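Local coordinates for surface layer protein (Geobacillus stearothermophilus, PDB 4UJ7) that probably assembles with copies of itself into the bacterial surface layer, this piece being its domains 5 and 6 with bound calcium, at residues 13-18 / 94-99; 37-42 / 73-78; 58-63 / 85-90; 113-118 / 138-143; 152-157 / 180-185. All blocks are in the same frame, centred on the assembly; numbering follows the deposited sequence. Where two conformers were deposited one is given.

Contact 1: residues 13-18 / 94-99; sequences PVLETI and GTKEVK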
# COMPACT_ATOMS: atom_id res chain seq x y z
N PRO A 13 -23.10 -3.89 -17.07
CA PRO A 13 -21.70 -4.12 -16.68
C PRO A 13 -21.42 -5.54 -16.20
O PRO A 13 -22.21 -6.10 -15.44
CB PRO A 13 -21.48 -3.11 -15.53
CG PRO A 13 -22.51 -2.05 -15.77
CD PRO A 13 -23.70 -2.80 -16.28
N VAL A 14 -20.31 -6.09 -16.68
CA VAL A 14 -19.83 -7.42 -16.30
C VAL A 14 -18.34 -7.28 -15.96
O VAL A 14 -17.68 -6.38 -16.47
CB VAL A 14 -20.05 -8.41 -17.48
CG1 VAL A 14 -19.17 -8.06 -18.68
CG2 VAL A 14 -19.82 -9.85 -17.05
N LEU A 15 -17.80 -8.15 -15.10
CA LEU A 15 -16.34 -8.12 -14.88
C LEU A 15 -15.55 -8.39 -16.17
O LEU A 15 -15.79 -9.40 -16.83
CB LEU A 15 -15.91 -9.14 -13.81
CG LEU A 15 -14.40 -9.18 -13.49
CD1 LEU A 15 -13.91 -7.87 -12.86
CD2 LEU A 15 -14.06 -10.36 -12.58
N GLU A 16 -14.63 -7.49 -16.51
CA GLU A 16 -13.79 -7.61 -17.71
C GLU A 16 -12.29 -7.81 -17.41
O GLU A 16 -11.62 -8.62 -18.05
CB GLU A 16 -14.00 -6.38 -18.60
CG GLU A 16 -13.25 -6.42 -19.93
CD GLU A 16 -14.03 -7.09 -21.04
OE1 GLU A 16 -15.18 -7.52 -20.80
OE2 GLU A 16 -13.51 -7.18 -22.17
N THR A 17 -11.76 -7.04 -16.44
CA THR A 17 -10.32 -6.97 -16.17
C THR A 17 -10.14 -7.02 -14.65
O THR A 17 -10.81 -6.26 -13.93
CB THR A 17 -9.73 -5.65 -16.73
OG1 THR A 17 -9.95 -5.57 -18.15
CG2 THR A 17 -8.22 -5.52 -16.47
N ILE A 18 -9.25 -7.89 -14.17
CA ILE A 18 -8.72 -7.80 -12.80
C ILE A 18 -7.45 -6.99 -12.90
O ILE A 18 -6.37 -7.55 -13.09
CB ILE A 18 -8.44 -9.18 -12.16
CG1 ILE A 18 -9.71 -10.03 -12.20
CG2 ILE A 18 -7.95 -9.05 -10.70
CD1 ILE A 18 -9.50 -11.47 -11.77
N GLY A 94 -14.87 -15.31 -10.65
CA GLY A 94 -15.69 -15.90 -11.69
C GLY A 94 -14.82 -16.56 -12.74
O GLY A 94 -13.96 -17.36 -12.39
N THR A 95 -15.01 -16.18 -14.00
CA THR A 95 -14.28 -16.77 -15.12
C THR A 95 -12.96 -16.06 -15.41
O THR A 95 -12.22 -16.47 -16.31
CB THR A 95 -15.10 -16.73 -16.43
OG1 THR A 95 -15.44 -15.37 -16.75
CG2 THR A 95 -16.39 -17.53 -16.29
N LYS A 96 -12.66 -15.00 -14.65
CA LYS A 96 -11.50 -14.14 -14.94
C LYS A 96 -10.37 -14.46 -13.99
O LYS A 96 -10.60 -14.77 -12.83
CB LYS A 96 -11.88 -12.65 -14.85
CG LYS A 96 -13.07 -12.23 -15.70
CD LYS A 96 -12.76 -12.31 -17.19
CE LYS A 96 -14.02 -12.08 -18.01
NZ LYS A 96 -13.79 -12.49 -19.43
N GLU A 97 -9.14 -14.40 -14.50
CA GLU A 97 -7.96 -14.63 -13.66
C GLU A 97 -6.74 -13.85 -14.12
O GLU A 97 -6.57 -13.59 -15.31
CB GLU A 97 -7.59 -16.12 -13.59
CG GLU A 97 -7.06 -16.72 -14.88
CD GLU A 97 -6.24 -17.98 -14.65
OE1 GLU A 97 -6.62 -18.78 -13.77
OE2 GLU A 97 -5.22 -18.16 -15.35
N VAL A 98 -5.90 -13.48 -13.16
CA VAL A 98 -4.57 -12.95 -13.44
C VAL A 98 -3.53 -13.71 -12.62
O VAL A 98 -3.72 -13.91 -11.41
CB VAL A 98 -4.48 -11.44 -13.14
CG1 VAL A 98 -3.08 -10.89 -13.43
CG2 VAL A 98 -5.52 -10.70 -13.96
N LYS A 99 -2.45 -14.16 -13.27
CA LYS A 99 -1.33 -14.82 -12.61
C LYS A 99 -0.17 -13.83 -12.49
O LYS A 99 0.35 -13.36 -13.52
CB LYS A 99 -0.91 -16.09 -13.35
CG LYS A 99 -1.95 -17.20 -13.22
CD LYS A 99 -1.51 -18.50 -13.89
CE LYS A 99 -2.50 -19.64 -13.64
NZ LYS A 99 -2.30 -20.31 -12.32
O HOH W 1 -16.14 -10.20 -19.72
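Leu-15 meets the aliphatic part of Lys-96. Its CD2 lies 3.8 Å from Lys-96 CG, and the two side chains slide past each other in opposite directions. CD2 gets there because CG stands anti to the backbone N (chi1 -179°), which carries the branch toward the other strand. The carbonyl of Leu-15 is engaged as well: Lys-96 CE sits 3.4 Å from Leu-15 O. A water donates to Leu-15 O and to Glu-16 OE1, each at 3.0 Å. Lys-96 NZ gives this water only a weak bond. The opposite charges of Glu-16 and Lys-96 stay apart, with Glu-16 OE1 5.3 Å from Lys-96 NZ. Were Lys-96 replaced by an alanine, the flank of Leu-15 CD2 would probably be uncovered and the water would lose its weak link to strand 96-99. Glu-16 and Thr-17 both face Lys-40 and make a classic beta bulge in the edge strand. Ile-18 then turns inward. Its CD1 rests 3.6 Å from Lys-96 O, on the backbone. Its CB also approaches Val-98 CG2, a contact that is less certain because Val-98 takes two conformations. Behind them, Ile-18 also packs on Val-37, Leu-39 and Ile-91. The strand parts 15-18 and 96-99 run nearly parallel, 8° apart, with axes 6.9 Å from each other. They belong to different sheets, so side chains and the water do the joining. This is the face-to-face packing of an immunoglobulin-like beta sandwich, in keeping with the BIG2 family.

Contact 2: residues 37-42 / 73-78; sequences VTLKDQ and SEYTVT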
# COMPACT_ATOMS: atom_id res chain seq x y z
N VAL A 37 -5.28 -4.58 -6.32
CA VAL A 37 -6.17 -5.12 -7.34
C VAL A 37 -7.35 -4.17 -7.46
O VAL A 37 -7.89 -3.70 -6.45
CB VAL A 37 -6.68 -6.52 -6.91
CG1 VAL A 37 -7.95 -6.91 -7.66
CG2 VAL A 37 -5.57 -7.53 -7.10
N THR A 38 -7.75 -3.89 -8.70
CA THR A 38 -9.00 -3.15 -8.96
C THR A 38 -9.82 -3.87 -10.03
O THR A 38 -9.36 -4.06 -11.15
CB THR A 38 -8.78 -1.69 -9.39
OG1 THR A 38 -7.88 -1.03 -8.50
CG2 THR A 38 -10.11 -0.93 -9.37
N LEU A 39 -11.03 -4.28 -9.66
CA LEU A 39 -11.92 -4.99 -10.58
C LEU A 39 -12.61 -4.00 -11.49
O LEU A 39 -13.14 -3.02 -11.00
CB LEU A 39 -12.97 -5.80 -9.81
CG LEU A 39 -12.48 -6.86 -8.82
CD1 LEU A 39 -13.65 -7.65 -8.25
CD2 LEU A 39 -11.47 -7.81 -9.43
N LYS A 40 -12.56 -4.23 -12.80
CA LYS A 40 -13.14 -3.29 -13.76
C LYS A 40 -14.11 -3.96 -14.74
O LYS A 40 -13.91 -5.09 -15.15
CB LYS A 40 -12.03 -2.53 -14.52
CG LYS A 40 -11.21 -1.61 -13.62
CD LYS A 40 -10.06 -0.94 -14.34
CE LYS A 40 -9.26 -0.07 -13.38
NZ LYS A 40 -8.15 0.67 -14.06
N ASP A 41 -15.15 -3.23 -15.10
CA ASP A 41 -16.07 -3.69 -16.13
C ASP A 41 -15.54 -3.41 -17.54
O ASP A 41 -14.43 -2.92 -17.70
CB ASP A 41 -17.50 -3.17 -15.92
CG ASP A 41 -17.63 -1.65 -16.09
OD1 ASP A 41 -16.80 -1.00 -16.75
OD2 ASP A 41 -18.61 -1.11 -15.54
N GLN A 42 -16.36 -3.73 -18.54
CA GLN A 42 -15.94 -3.60 -19.95
C GLN A 42 -15.78 -2.15 -20.39
O GLN A 42 -15.18 -1.86 -21.43
CB GLN A 42 -16.89 -4.39 -20.88
CG GLN A 42 -18.32 -3.86 -21.00
CD GLN A 42 -19.30 -4.49 -20.02
OE1 GLN A 42 -19.07 -4.50 -18.81
NE2 GLN A 42 -20.40 -5.01 -20.55
N SER A 73 -14.59 -3.30 -4.86
CA SER A 73 -14.02 -3.28 -6.20
C SER A 73 -12.50 -3.14 -6.17
O SER A 73 -11.85 -3.31 -7.19
CB SER A 73 -14.64 -2.16 -7.06
OG SER A 73 -14.49 -0.89 -6.42
N GLU A 74 -11.93 -2.83 -5.00
CA GLU A 74 -10.48 -2.65 -4.80
C GLU A 74 -10.04 -3.48 -3.60
O GLU A 74 -10.72 -3.47 -2.56
CB GLU A 74 -10.17 -1.18 -4.49
CG GLU A 74 -10.35 -0.22 -5.66
CD GLU A 74 -10.36 1.25 -5.25
OE1 GLU A 74 -11.24 1.66 -4.46
OE2 GLU A 74 -9.50 2.00 -5.75
N TYR A 75 -8.91 -4.17 -3.74
CA TYR A 75 -8.32 -4.99 -2.67
C TYR A 75 -6.81 -4.84 -2.64
O TYR A 75 -6.17 -4.58 -3.68
CB TYR A 75 -8.61 -6.47 -2.90
CG TYR A 75 -10.08 -6.82 -2.92
CD1 TYR A 75 -10.78 -7.07 -1.73
CD2 TYR A 75 -10.78 -6.93 -4.15
CE1 TYR A 75 -12.14 -7.38 -1.76
CE2 TYR A 75 -12.14 -7.23 -4.17
CZ TYR A 75 -12.81 -7.48 -2.98
OH TYR A 75 -14.14 -7.79 -3.00
N THR A 76 -6.23 -5.03 -1.46
CA THR A 76 -4.79 -5.13 -1.31
C THR A 76 -4.38 -6.57 -1.11
O THR A 76 -4.96 -7.26 -0.25
CB THR A 76 -4.30 -4.28 -0.13
OG1 THR A 76 -4.54 -2.91 -0.44
CG2 THR A 76 -2.81 -4.48 0.09
N VAL A 77 -3.45 -7.04 -1.92
CA VAL A 77 -2.91 -8.41 -1.81
C VAL A 77 -1.56 -8.33 -1.11
O VAL A 77 -0.71 -7.49 -1.45
CB VAL A 77 -2.75 -9.07 -3.20
CG1 VAL A 77 -2.07 -10.43 -3.08
CG2 VAL A 77 -4.10 -9.17 -3.91
N THR A 78 -1.35 -9.19 -0.11
CA THR A 78 -0.08 -9.27 0.61
C THR A 78 0.62 -10.58 0.31
O THR A 78 0.01 -11.64 0.40
CB THR A 78 -0.30 -9.15 2.14
OG1 THR A 78 -0.83 -7.86 2.41
CG2 THR A 78 1.01 -9.34 2.91
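Val-37 and Val-77 meet on the buried face of the sheet, CG2 to CG2 at 3.9 Å. The first torsion of Val-37 (chi1 160°) sets CG2 opposite the carbonyl carbon and turns it to Val-77. Tyr-75 points to the same face as Val-37. Leu-39 CD1 comes to the edge of the Tyr-75 ring, near its plane, 4.4 Å from CE2. The far end of the ring is polar and tied down: its OH bonds to Gly-49 O and Gln-72 N. Around this apolar patch residues 37-39 pair antiparallel with 73-75. Val-37 and Tyr-75 form a hydrogen-bonded pair. Val-37 N reaches Tyr-75 O at 2.8 Å, almost straight, with an N-H...O angle of 179°. Tyr-75 N returns the bond to Val-37 O, and Leu-39 N bonds to Ser-73 O at 2.8 Å. On the other face Thr-38 and Glu-74 form a non-hydrogen-bonded pair. Their side chains lie alongside, but Thr-38 takes two conformations, so its touch on Glu-74 CG is less certain. Glu-74 is about 7 Å, side chain to side chain, from the calcium ligand Asp-120. This chemistry implies two faces: one feeds the sandwich core, the other is polar, with Glu-74 near the calcium-binding domain.

Contact 3: residues 58-63 / 85-90; sequences TETATV and GSTTIT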
# COMPACT_ATOMS: atom_id res chain seq x y z
N THR A 58 3.24 -22.69 -1.83
CA THR A 58 3.23 -22.07 -0.50
C THR A 58 4.54 -22.20 0.27
O THR A 58 4.82 -21.42 1.18
CB THR A 58 2.04 -22.55 0.37
OG1 THR A 58 2.05 -23.98 0.43
CG2 THR A 58 0.71 -22.07 -0.19
N GLU A 59 5.37 -23.19 -0.09
CA GLU A 59 6.68 -23.31 0.54
C GLU A 59 7.62 -22.17 0.12
O GLU A 59 8.58 -21.87 0.83
CB GLU A 59 7.33 -24.69 0.28
CG GLU A 59 7.92 -24.88 -1.11
CD GLU A 59 6.94 -25.49 -2.09
OE1 GLU A 59 5.71 -25.31 -1.91
OE2 GLU A 59 7.39 -26.15 -3.05
N THR A 60 7.31 -21.53 -1.02
CA THR A 60 8.06 -20.38 -1.53
C THR A 60 7.48 -19.06 -1.04
O THR A 60 8.21 -18.23 -0.50
CB THR A 60 8.13 -20.40 -3.07
OG1 THR A 60 8.78 -21.61 -3.50
CG2 THR A 60 8.92 -19.20 -3.61
N ALA A 61 6.17 -18.88 -1.21
CA ALA A 61 5.48 -17.66 -0.78
C ALA A 61 4.05 -17.96 -0.40
O ALA A 61 3.40 -18.79 -1.02
CB ALA A 61 5.49 -16.60 -1.90
N THR A 62 3.56 -17.26 0.62
CA THR A 62 2.13 -17.30 0.95
C THR A 62 1.45 -15.98 0.64
O THR A 62 2.13 -14.96 0.43
CB THR A 62 1.87 -17.68 2.42
OG1 THR A 62 2.49 -16.72 3.27
CG2 THR A 62 2.44 -19.06 2.73
N VAL A 63 0.12 -15.99 0.62
CA VAL A 63 -0.62 -14.82 0.15
C VAL A 63 -1.93 -14.63 0.90
O VAL A 63 -2.54 -15.60 1.37
CB VAL A 63 -0.86 -14.92 -1.38
CG1 VAL A 63 -1.85 -16.03 -1.71
CG2 VAL A 63 -1.32 -13.58 -1.95
N GLY A 85 13.06 -18.88 -4.15
CA GLY A 85 12.41 -19.57 -5.25
C GLY A 85 11.50 -18.64 -6.03
O GLY A 85 11.34 -17.47 -5.66
N SER A 86 10.92 -19.16 -7.10
CA SER A 86 9.95 -18.44 -7.90
C SER A 86 8.62 -19.17 -7.92
O SER A 86 8.58 -20.40 -7.86
CB SER A 86 10.46 -18.27 -9.33
OG SER A 86 11.60 -17.43 -9.35
N THR A 87 7.53 -18.40 -7.99
CA THR A 87 6.19 -18.97 -8.11
C THR A 87 5.23 -17.94 -8.71
O THR A 87 5.67 -16.96 -9.31
CB THR A 87 5.67 -19.57 -6.78
OG1 THR A 87 4.49 -20.34 -7.04
CG2 THR A 87 5.38 -18.50 -5.73
N THR A 88 3.93 -18.17 -8.58
CA THR A 88 2.92 -17.25 -9.10
C THR A 88 1.78 -17.12 -8.07
O THR A 88 1.50 -18.09 -7.34
CB THR A 88 2.39 -17.67 -10.49
OG1 THR A 88 1.56 -18.82 -10.39
CG2 THR A 88 3.54 -18.00 -11.46
N ILE A 89 1.21 -15.92 -7.96
CA ILE A 89 -0.06 -15.69 -7.27
C ILE A 89 -1.17 -15.69 -8.32
O ILE A 89 -1.14 -14.90 -9.29
CB ILE A 89 -0.15 -14.32 -6.51
CG1 ILE A 89 0.97 -14.12 -5.46
CG2 ILE A 89 -1.52 -14.14 -5.84
CD1 ILE A 89 1.24 -15.31 -4.55
N THR A 90 -2.15 -16.56 -8.15
CA THR A 90 -3.32 -16.57 -9.02
C THR A 90 -4.45 -15.83 -8.34
O THR A 90 -4.84 -16.16 -7.21
CB THR A 90 -3.75 -18.02 -9.40
OG1 THR A 90 -2.67 -18.67 -10.09
CG2 THR A 90 -5.00 -18.00 -10.27
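Thr-60 lays its methyl over the backbone of Gly-85. CG2 is 3.6 Å from Gly-85 C and equally near Gly-85 O. The methyl is put there by chi1 of -60°, which sets CG2 opposite the backbone N. A side chain at Gly-85 would be tight against Thr-60 OG1 and, at the backbone angles found there, jammed against the carbonyl O of the residue before. Two residues on, Thr-87 turns its methyl inward. Its CG2 lies 4.2 Å from Thr-60 CG2 and 4.3 Å from Ala-61 CB, so three small groups fill this part of the interface. The segments come from the two facing sheets of the BIG2 beta sandwich. Strand 61-65 is an edge of one sheet. Strand 85-93 lies inside the other, between 96-105 and 52-55. The touching parts run in similar directions, 24° apart, and side chains bridge the gap together with the backbone of Gly-85 and Ser-86. Further along the strands, Val-63 and Ile-89 reach toward each other tip to tip. Val-63 CB is 3.8 Å from Ile-89 CD1, and Val-63 CG2 is 3.9 Å from Ile-89 CG2. Both branched ends of Ile-89 thus bear on the one valine. Val-79 and Val-102 pack on Ile-89 as well, and Val-53 and Val-77 touch Val-63. Ser-86 points away from 58-63, and its OG bonds to Asn-103 OD1.

Contact 4: residues 113-118 / 138-143; sequences YQIKVL and LKVYAV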
# COMPACT_ATOMS: atom_id res chain seq x y z
N TYR A 113 15.25 3.60 -1.13
CA TYR A 113 14.07 3.47 -0.26
C TYR A 113 12.83 3.80 -1.05
O TYR A 113 12.89 4.58 -2.00
CB TYR A 113 14.19 4.38 0.96
CG TYR A 113 15.50 4.19 1.68
CD1 TYR A 113 16.63 4.92 1.30
CD2 TYR A 113 15.63 3.23 2.69
CE1 TYR A 113 17.85 4.72 1.93
CE2 TYR A 113 16.85 3.03 3.33
CZ TYR A 113 17.96 3.78 2.94
OH TYR A 113 19.18 3.61 3.55
N GLN A 114 11.72 3.18 -0.67
CA GLN A 114 10.42 3.48 -1.26
C GLN A 114 9.47 3.87 -0.15
O GLN A 114 9.32 3.15 0.84
CB GLN A 114 9.86 2.28 -2.04
CG GLN A 114 10.63 1.99 -3.33
CD GLN A 114 10.21 0.70 -4.02
OE1 GLN A 114 9.20 0.08 -3.66
NE2 GLN A 114 10.99 0.31 -5.03
N ILE A 115 8.85 5.04 -0.35
CA ILE A 115 7.80 5.53 0.52
C ILE A 115 6.48 5.12 -0.11
O ILE A 115 6.12 5.56 -1.21
CB ILE A 115 7.91 7.06 0.69
CG1 ILE A 115 9.30 7.43 1.25
CG2 ILE A 115 6.77 7.56 1.57
CD1 ILE A 115 9.67 8.90 1.13
N LYS A 116 5.78 4.23 0.58
CA LYS A 116 4.60 3.59 0.04
C LYS A 116 3.30 4.10 0.68
O LYS A 116 3.16 4.07 1.90
CB LYS A 116 4.71 2.09 0.29
CG LYS A 116 3.54 1.31 -0.23
CD LYS A 116 3.84 0.81 -1.62
CE LYS A 116 2.60 0.13 -2.17
NZ LYS A 116 1.69 1.15 -2.75
N VAL A 117 2.36 4.55 -0.15
CA VAL A 117 1.02 4.94 0.31
C VAL A 117 0.11 3.73 0.18
O VAL A 117 -0.13 3.24 -0.94
CB VAL A 117 0.46 6.11 -0.53
CG1 VAL A 117 -0.97 6.48 -0.12
CG2 VAL A 117 1.39 7.30 -0.47
N LEU A 118 -0.40 3.25 1.32
CA LEU A 118 -1.19 2.00 1.33
C LEU A 118 -2.66 2.21 0.95
O LEU A 118 -3.29 1.31 0.37
CB LEU A 118 -1.09 1.32 2.69
CG LEU A 118 0.29 0.82 3.13
CD1 LEU A 118 0.22 0.36 4.58
CD2 LEU A 118 0.82 -0.28 2.22
N LEU A 138 1.07 4.91 5.71
CA LEU A 138 2.37 4.86 5.02
C LEU A 138 3.27 3.76 5.56
O LEU A 138 3.28 3.47 6.75
CB LEU A 138 3.11 6.20 5.21
CG LEU A 138 2.38 7.46 4.75
CD1 LEU A 138 3.17 8.69 5.16
CD2 LEU A 138 2.10 7.46 3.24
N LYS A 139 4.03 3.15 4.65
CA LYS A 139 5.18 2.34 5.04
C LYS A 139 6.42 2.85 4.30
O LYS A 139 6.31 3.50 3.26
CB LYS A 139 4.95 0.85 4.75
CG LYS A 139 4.16 0.13 5.85
CD LYS A 139 3.95 -1.33 5.46
CE LYS A 139 3.33 -2.11 6.61
NZ LYS A 139 4.29 -2.23 7.73
N VAL A 140 7.58 2.57 4.87
CA VAL A 140 8.84 2.87 4.20
C VAL A 140 9.64 1.58 4.07
O VAL A 140 9.91 0.92 5.07
CB VAL A 140 9.66 3.97 4.92
CG1 VAL A 140 10.91 4.31 4.13
CG2 VAL A 140 8.82 5.24 5.11
N TYR A 141 9.98 1.21 2.83
CA TYR A 141 10.77 0.00 2.55
C TYR A 141 12.20 0.30 2.16
O TYR A 141 12.49 1.29 1.47
CB TYR A 141 10.14 -0.80 1.41
CG TYR A 141 8.74 -1.28 1.68
CD1 TYR A 141 8.51 -2.33 2.56
CD2 TYR A 141 7.65 -0.67 1.08
CE1 TYR A 141 7.22 -2.77 2.82
CE2 TYR A 141 6.36 -1.09 1.34
CZ TYR A 141 6.16 -2.14 2.20
OH TYR A 141 4.88 -2.58 2.44
N ALA A 142 13.09 -0.59 2.59
CA ALA A 142 14.44 -0.66 2.05
C ALA A 142 14.48 -1.63 0.84
O ALA A 142 13.91 -2.73 0.89
CB ALA A 142 15.43 -1.08 3.12
N VAL A 143 15.16 -1.21 -0.22
CA VAL A 143 15.14 -1.92 -1.51
C VAL A 143 16.58 -2.15 -1.99
O VAL A 143 17.37 -1.22 -2.00
CB VAL A 143 14.34 -1.08 -2.54
CG1 VAL A 143 14.33 -1.75 -3.90
CG2 VAL A 143 12.92 -0.87 -2.05
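Lys-116 crosses Tyr-141 obliquely, its CB 3.7 Å from CE2 at the edge of the ring and near the ring plane. Both stand on one face of an antiparallel strand pair, 113-117 with 138-143, in the second immunoglobulin-like domain. Lys-116 CG stands opposite the backbone N (chi1 180°), and a bend at chi2 then leads the chain off past the ring. On the same face Gln-114 and Val-143 cross at about a right angle, though Val-143 takes two conformations and this contact is less certain. Leu-118 CD1 rests beside the aliphatic chain of Lys-139. A glycine in place of Tyr-141 would probably open a gap and leave the Lys-116 chain freer to turn. The other face is mostly apolar. Val-117 and Leu-138 lie side by side, pointing the same way, with Val-117 CG2 3.8 Å from Leu-138 CD2. Val-211 touches both. Ile-115 and Val-140 are the next pair, and Val-201 packs on them. Just past Val-117 begin the ligands of a calcium ion, Asp-119 and Asp-120. Four backbone bonds fix the register. In one of them Lys-116 N meets Lys-139 O at 2.8 Å, with an N-H...O angle of 170°.

Contact 5: residues 152-157 / 180-185; sequences DITNDV and GDTVYV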
# COMPACT_ATOMS: atom_id res chain seq x y z
N ASP A 152 11.39 -3.64 5.95
CA ASP A 152 10.37 -2.64 6.25
C ASP A 152 10.92 -1.80 7.41
O ASP A 152 11.03 -2.27 8.53
CB ASP A 152 9.05 -3.34 6.62
CG ASP A 152 7.94 -2.37 6.99
OD1 ASP A 152 8.24 -1.22 7.33
OD2 ASP A 152 6.77 -2.79 6.97
N ILE A 153 11.28 -0.55 7.10
CA ILE A 153 11.96 0.33 8.03
C ILE A 153 11.05 1.41 8.59
O ILE A 153 11.51 2.40 9.15
CB ILE A 153 13.26 0.97 7.43
CG1 ILE A 153 12.96 1.88 6.23
CG2 ILE A 153 14.28 -0.12 7.07
CD1 ILE A 153 14.12 2.80 5.86
N THR A 154 9.74 1.19 8.48
CA THR A 154 8.75 2.17 8.95
C THR A 154 8.95 2.59 10.40
O THR A 154 8.77 3.76 10.73
CB THR A 154 7.30 1.67 8.75
OG1 THR A 154 7.17 1.18 7.41
CG2 THR A 154 6.30 2.80 8.95
N ASN A 155 9.32 1.64 11.25
CA ASN A 155 9.54 1.94 12.66
C ASN A 155 10.82 2.74 12.92
O ASN A 155 10.95 3.38 13.97
CB ASN A 155 9.54 0.66 13.48
CG ASN A 155 9.36 0.92 14.97
OD1 ASN A 155 8.59 1.81 15.37
ND2 ASN A 155 10.08 0.18 15.78
N ASP A 156 11.75 2.72 11.97
CA ASP A 156 13.06 3.35 12.14
C ASP A 156 13.08 4.81 11.72
O ASP A 156 13.98 5.57 12.12
CB ASP A 156 14.12 2.60 11.32
CG ASP A 156 14.24 1.13 11.70
OD1 ASP A 156 14.11 0.80 12.89
OD2 ASP A 156 14.47 0.31 10.79
N VAL A 157 12.11 5.20 10.90
CA VAL A 157 12.09 6.53 10.31
C VAL A 157 11.29 7.48 11.19
O VAL A 157 10.55 7.05 12.08
CB VAL A 157 11.52 6.54 8.86
CG1 VAL A 157 12.29 5.59 7.94
CG2 VAL A 157 10.03 6.19 8.83
N GLY A 180 4.91 -6.48 15.97
CA GLY A 180 6.13 -6.26 15.20
C GLY A 180 5.97 -5.53 13.87
O GLY A 180 6.96 -5.34 13.16
N ASP A 181 4.74 -5.14 13.52
CA ASP A 181 4.49 -4.41 12.26
C ASP A 181 4.11 -2.95 12.54
O ASP A 181 3.25 -2.67 13.38
CB ASP A 181 3.37 -5.06 11.45
CG ASP A 181 3.12 -4.36 10.12
OD1 ASP A 181 3.96 -4.51 9.21
OD2 ASP A 181 2.10 -3.65 9.98
N THR A 182 4.76 -2.03 11.83
CA THR A 182 4.52 -0.60 12.03
C THR A 182 3.92 0.08 10.80
O THR A 182 4.42 -0.10 9.68
CB THR A 182 5.85 0.11 12.43
OG1 THR A 182 6.33 -0.46 13.65
CG2 THR A 182 5.66 1.61 12.61
N VAL A 183 2.85 0.86 11.00
CA VAL A 183 2.29 1.72 9.95
C VAL A 183 2.36 3.17 10.45
O VAL A 183 2.09 3.43 11.63
CB VAL A 183 0.82 1.33 9.63
CG1 VAL A 183 0.22 2.24 8.58
CG2 VAL A 183 0.75 -0.12 9.18
N TYR A 184 2.74 4.11 9.58
CA TYR A 184 2.67 5.52 9.97
C TYR A 184 1.29 6.04 9.56
O TYR A 184 0.93 6.01 8.38
CB TYR A 184 3.78 6.31 9.26
CG TYR A 184 4.70 7.08 10.18
CD1 TYR A 184 4.23 8.16 10.94
CD2 TYR A 184 6.06 6.73 10.30
CE1 TYR A 184 5.07 8.87 11.78
CE2 TYR A 184 6.91 7.44 11.14
CZ TYR A 184 6.41 8.52 11.88
OH TYR A 184 7.24 9.24 12.72
N VAL A 185 0.52 6.50 10.54
CA VAL A 185 -0.88 6.87 10.32
C VAL A 185 -0.99 8.38 10.37
O VAL A 185 -0.60 9.02 11.35
CB VAL A 185 -1.79 6.20 11.36
CG1 VAL A 185 -3.24 6.60 11.14
CG2 VAL A 185 -1.64 4.68 11.30
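Asp-152 and Asp-181 bring two like charges together, OD2 to OD1 at 4.0 Å. The side chains cross at about a right angle, with carboxylate planes 83° apart. Lys-139 lies between them: its NZ forms one salt bridge to Asp-152 OD2 and another to Asp-181 OD1. Asp-181 OD1 has a second salt bridge to Lys-32. These positive charges would be expected to offset the repulsion. Asp-152 OD1 accepts two hydrogen bonds from Thr-154. CG of the aspartate stands opposite the backbone N (chi1 178°), which places OD1 for both. Thr-154 N gives one at 3.1 Å, making an Asx turn, and Thr-154 OG1 gives the other at 2.6 Å, met on the syn side. Close packing comes next. Thr-154, so held, sets CB 3.5 Å from Thr-182 O and lays CG2 against Thr-182 CG2. Asn-155 crosses Thr-182 at about a right angle, its CB 3.4 Å from Thr-182 OG1, whose hydroxyl is bonded to that of Thr-177. The aromatic group is Tyr-184. Val-157 O comes at the ring edge, in plane, 3.8 Å from CE2, and Val-157 CG2 touches the same carbon. The OH of the ring accepts from Ile-159 N. The whole is a loop folded onto strand 181-188, one that crosses between strands 149-152 and 158-160 from one sheet of the second BIG2 beta sandwich to the other.

From the N terminus, strand 15-20 opens contact 1, which closes its loop only at 94-99. Contacts 2 and 3 both nest inside that loop. They also cross each other, because 58-63 lies between 37-42 and 73-78, while 85-90 follows both. Contacts 1 and 3 join the two sheets of the first domain. Contact 2 builds one of those sheets, which contact 1 shares through neighbouring strands 15-20 and 32-41. In the second domain contact 4 closes a loop that holds strand 122-124 and calcium ligands. Contact 5 follows in series. It closes the loop from 152-157 to 180-185 and ties the inter-sheet loop to strand 181-188. Lys-139 links contacts 4 and 5.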